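Local coordinates for protein agarase (Pseudoalteromonas fuliginea, PDB 6XJ9) that probably hydrolyses glycosidic linkages of the seaweed polysaccharide agarose, and carries a carbohydrate-binding-like domain, at residues 302-313 and 710-721; 397-406 and 735-743. All coordinates share one frame; numbering follows the deposited sequence.

Overall arrangement
Contacts 1 and 2 have centres about 14 Å apart, and their segments alternate along the chain: 302-313, 397-406, 710-721, then 735-743. Contact 1 joins the neighbouring parallel strands 299-305 and 709-714 of a seven-stranded mixed sheet and the loops that follow them. Contact 2, farther from the centre of the chain, sets helix 397-406 against the loop leading from strand 709-714 to helix 745-763. The two touch directly: Tyr717 O and Ile737 N lie 3.0 Å apart, a probable hydrogen bond, and Ile718 CD1 packs 3.5 Å from Tyr398 CE2. Sequence-distant parts of the chain are thus tied together beyond the C-terminal ends of the two strands.

Contact 1: 302-313 and 710-721; sequences ATGIDIIRLANS and IGAHWFQYIDSP
Ala302 bonds on both sides of Gly711: its N donates to Ile710 O at 2.9 Å, and its O accepts from Ala712 N. Trp714 N donates to Gly304 O, almost straight at 172°, and Asp306 N donates to Trp714 O over 2.7 Å. Between the bonds to Ala302 O and Gly304 O, a water donates to Ala712 O at 2.6 Å and accepts only weakly from Gly304 N. After the cis peptide preceding Gln716, Tyr717 N gives Asp306 O a weak bond.

Asp306 CG lies anti to the carbonyl carbon (chi1 -56°), which brings OD1 to 3.2 Å from His713 CB, carboxylate and ring planes 72° apart. OD1 accepts from Asn435 N and from a water also hydrogen-bonded to His713 ND1, while His713 NE2 is bonded to Ser432 OG. Replacing Asp306 by alanine would remove OD1 and is likely to leave Asn435 N without its acceptor and that water without its carboxylate partner.

Ile307 CG1 packs 3.6 Å from Phe715 CE2. Another water donates to Asn312 O, accepts from Gln716 NE2 and bonds Ser720 OG. Adjacent parallel strands so distant in sequence are consistent with closure of the (beta/alpha)8 barrel expected of this family.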
# COMPACT_ATOMS: atom_id res chain seq x y z
N ALA A 302 -15.00 -20.75 -1.45
CA ALA A 302 -14.95 -20.18 -2.79
C ALA A 302 -14.47 -18.74 -2.74
O ALA A 302 -15.19 -17.85 -2.27
CB ALA A 302 -16.30 -20.27 -3.46
N THR A 303 -13.26 -18.51 -3.25
CA THR A 303 -12.74 -17.17 -3.47
C THR A 303 -12.40 -17.03 -4.94
O THR A 303 -12.10 -18.01 -5.63
CB THR A 303 -11.54 -16.86 -2.56
OG1 THR A 303 -10.47 -17.73 -2.93
CG2 THR A 303 -11.86 -17.01 -1.09
N GLY A 304 -12.48 -15.79 -5.45
CA GLY A 304 -12.28 -15.58 -6.87
C GLY A 304 -12.96 -14.30 -7.33
O GLY A 304 -13.41 -13.50 -6.51
N ILE A 305 -13.07 -14.15 -8.65
CA ILE A 305 -13.35 -12.89 -9.31
C ILE A 305 -14.37 -13.16 -10.41
O ILE A 305 -14.29 -14.16 -11.13
CB ILE A 305 -12.03 -12.33 -9.88
CG1 ILE A 305 -11.05 -11.89 -8.79
CG2 ILE A 305 -12.29 -11.21 -10.86
CD1 ILE A 305 -9.62 -11.67 -9.26
N ASP A 306 -15.30 -12.21 -10.58
CA ASP A 306 -16.35 -12.35 -11.58
C ASP A 306 -15.91 -11.72 -12.89
O ASP A 306 -14.99 -10.90 -12.92
CB ASP A 306 -17.64 -11.69 -11.13
CG ASP A 306 -18.20 -12.16 -9.79
OD1 ASP A 306 -18.28 -13.40 -9.59
OD2 ASP A 306 -18.58 -11.29 -8.98
N ILE A 307 -16.62 -12.08 -13.97
CA ILE A 307 -16.44 -11.47 -15.29
C ILE A 307 -15.03 -11.78 -15.80
O ILE A 307 -14.27 -10.87 -16.16
CB ILE A 307 -16.79 -9.96 -15.29
CG1 ILE A 307 -18.09 -9.68 -14.51
CG2 ILE A 307 -16.87 -9.42 -16.71
CD1 ILE A 307 -19.35 -9.94 -15.31
N ILE A 308 -14.70 -13.07 -15.84
CA ILE A 308 -13.49 -13.54 -16.51
C ILE A 308 -13.83 -13.74 -17.98
O ILE A 308 -13.95 -14.87 -18.45
CB ILE A 308 -12.94 -14.84 -15.89
CG1 ILE A 308 -12.97 -14.84 -14.36
CG2 ILE A 308 -11.55 -15.15 -16.44
CD1 ILE A 308 -12.06 -13.83 -13.73
N ARG A 309 -14.02 -12.62 -18.68
CA ARG A 309 -14.42 -12.57 -20.08
C ARG A 309 -14.27 -11.12 -20.53
O ARG A 309 -13.98 -10.25 -19.71
CB ARG A 309 -15.86 -13.07 -20.25
CG ARG A 309 -16.93 -12.10 -19.76
CD ARG A 309 -18.34 -12.69 -19.77
NE ARG A 309 -19.29 -11.66 -19.40
CZ ARG A 309 -20.61 -11.81 -19.29
NH1 ARG A 309 -21.16 -12.99 -19.52
NH2 ARG A 309 -21.38 -10.78 -18.97
N LEU A 310 -14.51 -10.87 -21.83
CA LEU A 310 -14.22 -9.59 -22.47
C LEU A 310 -15.49 -8.77 -22.70
O LEU A 310 -15.40 -7.58 -22.98
CB LEU A 310 -13.50 -9.85 -23.80
CG LEU A 310 -12.13 -10.53 -23.71
CD1 LEU A 310 -11.37 -10.44 -25.02
CD2 LEU A 310 -11.30 -9.97 -22.57
N ALA A 311 -16.67 -9.41 -22.55
CA ALA A 311 -17.94 -8.86 -22.99
C ALA A 311 -18.23 -7.47 -22.42
O ALA A 311 -18.93 -6.68 -23.05
CB ALA A 311 -19.07 -9.82 -22.69
N ASN A 312 -17.68 -7.15 -21.25
CA ASN A 312 -18.05 -5.92 -20.56
C ASN A 312 -16.89 -4.93 -20.53
O ASN A 312 -16.93 -3.97 -19.76
CB ASN A 312 -18.58 -6.19 -19.16
CG ASN A 312 -19.73 -7.18 -19.14
OD1 ASN A 312 -19.54 -8.35 -18.85
ND2 ASN A 312 -20.92 -6.72 -19.51
N SER A 313 -15.88 -5.15 -21.37
CA SER A 313 -14.73 -4.26 -21.48
C SER A 313 -14.86 -3.28 -22.65
O SER A 313 -13.87 -2.65 -23.03
CB SER A 313 -13.45 -5.06 -21.57
OG SER A 313 -13.15 -5.66 -20.31
N ILE A 710 -19.69 -19.42 2.82
CA ILE A 710 -18.65 -20.34 2.40
C ILE A 710 -17.80 -19.71 1.30
O ILE A 710 -17.05 -20.41 0.60
CB ILE A 710 -19.25 -21.71 2.00
CG1 ILE A 710 -20.35 -21.64 0.94
CG2 ILE A 710 -19.77 -22.41 3.25
CD1 ILE A 710 -19.94 -21.14 -0.43
N GLY A 711 -17.91 -18.39 1.12
CA GLY A 711 -17.09 -17.73 0.12
C GLY A 711 -17.72 -16.45 -0.43
O GLY A 711 -18.85 -16.09 -0.08
N ALA A 712 -16.96 -15.79 -1.29
CA ALA A 712 -17.34 -14.52 -1.88
C ALA A 712 -16.55 -14.33 -3.17
O ALA A 712 -15.37 -14.66 -3.23
CB ALA A 712 -17.07 -13.39 -0.92
N HIS A 713 -17.22 -13.77 -4.18
CA HIS A 713 -16.58 -13.45 -5.44
C HIS A 713 -16.55 -11.93 -5.63
O HIS A 713 -17.54 -11.24 -5.39
CB HIS A 713 -17.30 -14.17 -6.59
CG HIS A 713 -17.09 -15.65 -6.65
ND1 HIS A 713 -18.15 -16.54 -6.81
CD2 HIS A 713 -15.96 -16.40 -6.61
CE1 HIS A 713 -17.69 -17.77 -6.84
NE2 HIS A 713 -16.34 -17.72 -6.71
N TRP A 714 -15.38 -11.43 -6.07
CA TRP A 714 -15.12 -10.03 -6.31
C TRP A 714 -15.60 -9.63 -7.70
O TRP A 714 -15.30 -10.29 -8.70
CB TRP A 714 -13.59 -9.80 -6.19
CG TRP A 714 -13.14 -8.46 -6.68
CD1 TRP A 714 -12.94 -8.07 -7.98
CD2 TRP A 714 -12.89 -7.29 -5.88
NE1 TRP A 714 -12.52 -6.77 -8.03
CE2 TRP A 714 -12.50 -6.26 -6.75
CE3 TRP A 714 -12.93 -7.04 -4.50
CZ2 TRP A 714 -12.16 -4.99 -6.29
CZ3 TRP A 714 -12.60 -5.78 -4.04
CH2 TRP A 714 -12.22 -4.77 -4.93
N PHE A 715 -16.34 -8.53 -7.78
CA PHE A 715 -16.74 -7.95 -9.06
C PHE A 715 -15.85 -6.74 -9.35
O PHE A 715 -16.03 -5.70 -8.73
CB PHE A 715 -18.22 -7.55 -9.03
CG PHE A 715 -18.80 -7.13 -10.36
CD1 PHE A 715 -18.62 -5.84 -10.85
CD2 PHE A 715 -19.56 -8.01 -11.12
CE1 PHE A 715 -19.17 -5.45 -12.07
CE2 PHE A 715 -20.10 -7.63 -12.35
CZ PHE A 715 -19.90 -6.34 -12.82
N GLN A 716 -14.93 -6.82 -10.33
CA GLN A 716 -14.77 -7.85 -11.35
C GLN A 716 -13.27 -7.89 -11.72
O GLN A 716 -12.45 -7.26 -11.07
CB GLN A 716 -15.64 -7.50 -12.56
CG GLN A 716 -15.22 -6.22 -13.27
CD GLN A 716 -16.07 -5.73 -14.42
OE1 GLN A 716 -17.06 -6.34 -14.81
NE2 GLN A 716 -15.72 -4.58 -14.96
N TYR A 717 -12.93 -8.61 -12.79
CA TYR A 717 -11.54 -8.89 -13.13
C TYR A 717 -10.82 -7.62 -13.57
O TYR A 717 -9.76 -7.27 -13.04
CB TYR A 717 -11.48 -9.97 -14.22
CG TYR A 717 -10.11 -10.52 -14.55
CD1 TYR A 717 -9.05 -10.46 -13.66
CD2 TYR A 717 -9.90 -11.17 -15.76
CE1 TYR A 717 -7.80 -10.98 -13.97
CE2 TYR A 717 -8.66 -11.69 -16.10
CZ TYR A 717 -7.61 -11.60 -15.20
OH TYR A 717 -6.40 -12.13 -15.55
N ILE A 718 -11.42 -6.98 -14.57
CA ILE A 718 -10.88 -5.84 -15.29
C ILE A 718 -11.66 -4.59 -14.88
O ILE A 718 -12.89 -4.65 -14.77
CB ILE A 718 -11.05 -6.09 -16.80
CG1 ILE A 718 -10.40 -7.42 -17.20
CG2 ILE A 718 -10.52 -4.91 -17.61
CD1 ILE A 718 -11.12 -8.14 -18.33
N ASP A 719 -10.95 -3.48 -14.69
CA ASP A 719 -11.60 -2.19 -14.49
C ASP A 719 -12.60 -1.95 -15.62
O ASP A 719 -12.37 -2.34 -16.78
CB ASP A 719 -10.61 -1.02 -14.56
CG ASP A 719 -9.87 -0.71 -13.29
OD1 ASP A 719 -10.44 -0.89 -12.20
OD2 ASP A 719 -8.71 -0.23 -13.39
N SER A 720 -13.71 -1.29 -15.29
CA SER A 720 -14.65 -0.86 -16.32
C SER A 720 -13.93 0.16 -17.20
O SER A 720 -13.01 0.81 -16.73
CB SER A 720 -15.88 -0.27 -15.69
OG SER A 720 -16.75 -1.29 -15.24
N PRO A 721 -14.29 0.30 -18.51
CA PRO A 721 -13.72 1.37 -19.33
C PRO A 721 -13.86 2.71 -18.62
O PRO A 721 -14.84 2.96 -17.92
CB PRO A 721 -14.58 1.34 -20.60
CG PRO A 721 -14.99 -0.13 -20.70
CD PRO A 721 -15.21 -0.56 -19.26
O HOH W 1 -12.93 -13.74 -2.87
O HOH W 2 -20.30 -15.13 -8.30
O HOH W 3 -14.06 -8.05 -15.99
O HOH W 4 -17.04 -3.18 -17.14
O HOH W 5 -14.27 -3.74 -18.00

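Contact 2: 397-406 and 735-743; sequences FYAANLERKY and GFISVTDRP
Asp741 carries the charged and hydroxyl bonds to helix 397-406. Lys405, extended beyond CG, forms a salt bridge from NZ to Asp741 OD2 at 2.6 Å, approaching on the anti side and 22° out of the carboxylate plane. Tyr406 OH donates to the same oxygen from the syn side over 2.8 Å, its ring 74° from that plane. The other oxygen, Asp741 OD1, accepts from Tyr398 OH at 2.7 Å and also takes a salt bridge from Arg424 of helix 413-428; so many donors would probably favour the ionised carboxylate. A water accepting from Lys405 NZ donates to Thr740 O.

Residues 738-741 form a type I beta turn that presents Val739 O to the helix, and the Asn401 side-chain amide bonds to it. Asn401 ND2 donates to Val739 O at 2.7 Å, with a 169° angle at the hydrogen, from above the carbonyl plane. Arg404 holds the amide's rotation from within the helix, its NE and NH2 both donating to Asn401 OD1.

Apolar packing flanks these bonds. Val739 CG2 lies 4.0 Å from Phe397 CB. Ile737 CD1 comes obliquely to Tyr398, 3.3 Å from OH and 3.8 Å from CE1, the two side chains crossing at about a right angle.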
# COMPACT_ATOMS: atom_id res chain seq x y z
N PHE A 397 -10.38 -1.31 -25.35
CA PHE A 397 -8.97 -0.99 -25.15
C PHE A 397 -8.28 -2.13 -24.39
O PHE A 397 -7.08 -2.38 -24.60
CB PHE A 397 -8.78 0.38 -24.50
CG PHE A 397 -9.15 1.56 -25.37
CD1 PHE A 397 -8.25 2.08 -26.29
CD2 PHE A 397 -10.40 2.15 -25.26
CE1 PHE A 397 -8.61 3.16 -27.09
CE2 PHE A 397 -10.76 3.24 -26.05
CZ PHE A 397 -9.85 3.74 -26.96
N TYR A 398 -9.02 -2.82 -23.52
CA TYR A 398 -8.42 -3.94 -22.81
C TYR A 398 -8.03 -5.04 -23.79
O TYR A 398 -6.91 -5.54 -23.73
CB TYR A 398 -9.29 -4.46 -21.66
CG TYR A 398 -8.65 -5.63 -20.95
CD1 TYR A 398 -7.57 -5.45 -20.09
CD2 TYR A 398 -9.07 -6.93 -21.19
CE1 TYR A 398 -6.96 -6.52 -19.46
CE2 TYR A 398 -8.47 -8.02 -20.57
CZ TYR A 398 -7.41 -7.81 -19.70
OH TYR A 398 -6.82 -8.87 -19.08
N ALA A 399 -8.94 -5.41 -24.70
CA ALA A 399 -8.65 -6.44 -25.68
C ALA A 399 -7.51 -6.00 -26.61
O ALA A 399 -6.64 -6.80 -26.94
CB ALA A 399 -9.89 -6.79 -26.47
N ALA A 400 -7.51 -4.72 -27.02
CA ALA A 400 -6.41 -4.20 -27.83
C ALA A 400 -5.08 -4.40 -27.10
O ALA A 400 -4.10 -4.85 -27.69
CB ALA A 400 -6.66 -2.75 -28.19
N ASN A 401 -5.07 -4.09 -25.79
CA ASN A 401 -3.88 -4.25 -24.97
C ASN A 401 -3.42 -5.71 -24.91
O ASN A 401 -2.22 -5.97 -24.88
CB ASN A 401 -4.07 -3.61 -23.59
CG ASN A 401 -4.11 -2.10 -23.69
OD1 ASN A 401 -3.57 -1.52 -24.65
ND2 ASN A 401 -4.74 -1.46 -22.72
N LEU A 402 -4.38 -6.64 -24.89
CA LEU A 402 -4.07 -8.07 -24.84
C LEU A 402 -3.32 -8.48 -26.10
O LEU A 402 -2.39 -9.29 -26.03
CB LEU A 402 -5.36 -8.89 -24.72
CG LEU A 402 -6.08 -8.86 -23.37
CD1 LEU A 402 -7.21 -9.89 -23.39
CD2 LEU A 402 -5.13 -9.15 -22.22
N GLU A 403 -3.77 -7.98 -27.25
CA GLU A 403 -3.14 -8.33 -28.51
C GLU A 403 -1.78 -7.65 -28.62
O GLU A 403 -0.83 -8.26 -29.10
CB GLU A 403 -4.04 -7.96 -29.69
CG GLU A 403 -3.46 -8.41 -31.02
CD GLU A 403 -4.38 -8.21 -32.21
OE1 GLU A 403 -5.38 -7.50 -32.07
OE2 GLU A 403 -4.08 -8.78 -33.27
N ARG A 404 -1.68 -6.41 -28.13
CA ARG A 404 -0.40 -5.72 -28.08
C ARG A 404 0.57 -6.50 -27.20
O ARG A 404 1.76 -6.62 -27.52
CB ARG A 404 -0.58 -4.28 -27.58
CG ARG A 404 -1.08 -3.30 -28.63
CD ARG A 404 -0.88 -1.84 -28.22
NE ARG A 404 -2.07 -1.38 -27.55
CZ ARG A 404 -2.78 -0.29 -27.82
NH1 ARG A 404 -2.41 0.57 -28.76
NH2 ARG A 404 -3.87 -0.05 -27.10
N LYS A 405 0.05 -7.07 -26.11
CA LYS A 405 0.89 -7.62 -25.06
C LYS A 405 1.27 -9.07 -25.39
O LYS A 405 2.40 -9.48 -25.12
CB LYS A 405 0.17 -7.57 -23.70
CG LYS A 405 1.00 -7.98 -22.50
CD LYS A 405 0.26 -7.66 -21.21
CE LYS A 405 0.99 -8.10 -19.96
NZ LYS A 405 0.24 -7.68 -18.75
N TYR A 406 0.31 -9.82 -25.93
CA TYR A 406 0.40 -11.27 -26.01
C TYR A 406 0.25 -11.74 -27.46
O TYR A 406 0.25 -12.94 -27.72
CB TYR A 406 -0.75 -11.91 -25.23
CG TYR A 406 -0.76 -11.69 -23.74
CD1 TYR A 406 0.20 -12.26 -22.92
CD2 TYR A 406 -1.77 -10.96 -23.13
CE1 TYR A 406 0.19 -12.08 -21.55
CE2 TYR A 406 -1.80 -10.77 -21.75
CZ TYR A 406 -0.82 -11.34 -20.95
OH TYR A 406 -0.84 -11.16 -19.60
N GLY A 735 -11.82 -3.24 -10.98
CA GLY A 735 -10.89 -4.26 -11.46
C GLY A 735 -9.87 -4.70 -10.41
O GLY A 735 -9.36 -3.88 -9.65
N PHE A 736 -9.56 -6.01 -10.41
CA PHE A 736 -8.34 -6.52 -9.80
C PHE A 736 -7.12 -6.15 -10.65
O PHE A 736 -5.99 -6.11 -10.14
CB PHE A 736 -8.44 -8.03 -9.55
CG PHE A 736 -8.37 -8.42 -8.09
CD1 PHE A 736 -7.27 -9.08 -7.58
CD2 PHE A 736 -9.40 -8.08 -7.22
CE1 PHE A 736 -7.19 -9.40 -6.23
CE2 PHE A 736 -9.32 -8.41 -5.87
CZ PHE A 736 -8.22 -9.07 -5.38
N ILE A 737 -7.37 -5.87 -11.95
CA ILE A 737 -6.36 -5.45 -12.90
C ILE A 737 -6.88 -4.24 -13.69
O ILE A 737 -8.08 -4.09 -13.88
CB ILE A 737 -5.98 -6.60 -13.87
CG1 ILE A 737 -6.95 -6.71 -15.04
CG2 ILE A 737 -5.79 -7.93 -13.15
CD1 ILE A 737 -6.76 -7.94 -15.90
N SER A 738 -5.94 -3.42 -14.20
CA SER A 738 -6.26 -2.23 -14.97
C SER A 738 -6.49 -2.58 -16.44
O SER A 738 -6.34 -3.72 -16.85
CB SER A 738 -5.14 -1.21 -14.85
OG SER A 738 -4.01 -1.62 -15.61
N VAL A 739 -6.83 -1.55 -17.24
CA VAL A 739 -7.11 -1.69 -18.66
C VAL A 739 -5.85 -2.11 -19.44
O VAL A 739 -5.97 -2.58 -20.57
CB VAL A 739 -7.69 -0.37 -19.20
CG1 VAL A 739 -6.68 0.78 -19.10
CG2 VAL A 739 -8.21 -0.50 -20.62
N THR A 740 -4.66 -1.89 -18.88
CA THR A 740 -3.42 -2.31 -19.54
C THR A 740 -2.92 -3.66 -19.01
O THR A 740 -1.75 -4.01 -19.19
CB THR A 740 -2.32 -1.24 -19.43
OG1 THR A 740 -2.12 -0.92 -18.05
CG2 THR A 740 -2.60 0.01 -20.23
N ASP A 741 -3.82 -4.43 -18.36
CA ASP A 741 -3.52 -5.79 -17.91
C ASP A 741 -2.43 -5.77 -16.83
O ASP A 741 -1.67 -6.73 -16.69
CB ASP A 741 -3.23 -6.75 -19.07
CG ASP A 741 -3.18 -8.22 -18.67
OD1 ASP A 741 -4.22 -8.76 -18.24
OD2 ASP A 741 -2.10 -8.84 -18.83
N ARG A 742 -2.41 -4.69 -16.04
CA ARG A 742 -1.55 -4.66 -14.87
C ARG A 742 -2.38 -4.93 -13.62
O ARG A 742 -3.20 -4.10 -13.23
CB ARG A 742 -0.84 -3.31 -14.71
CG ARG A 742 0.15 -3.00 -15.82
CD ARG A 742 0.87 -1.67 -15.63
NE ARG A 742 2.16 -1.68 -16.31
CZ ARG A 742 3.08 -0.73 -16.23
NH1 ARG A 742 2.83 0.37 -15.54
NH2 ARG A 742 4.23 -0.86 -16.87
N PRO A 743 -2.14 -6.07 -12.91
CA PRO A 743 -2.76 -6.30 -11.61
C PRO A 743 -2.44 -5.16 -10.65
O PRO A 743 -1.32 -4.65 -10.61
CB PRO A 743 -2.10 -7.61 -11.15
CG PRO A 743 -1.73 -8.30 -12.44
CD PRO A 743 -1.24 -7.17 -13.33
O HOH W 6 0.83 -5.11 -18.85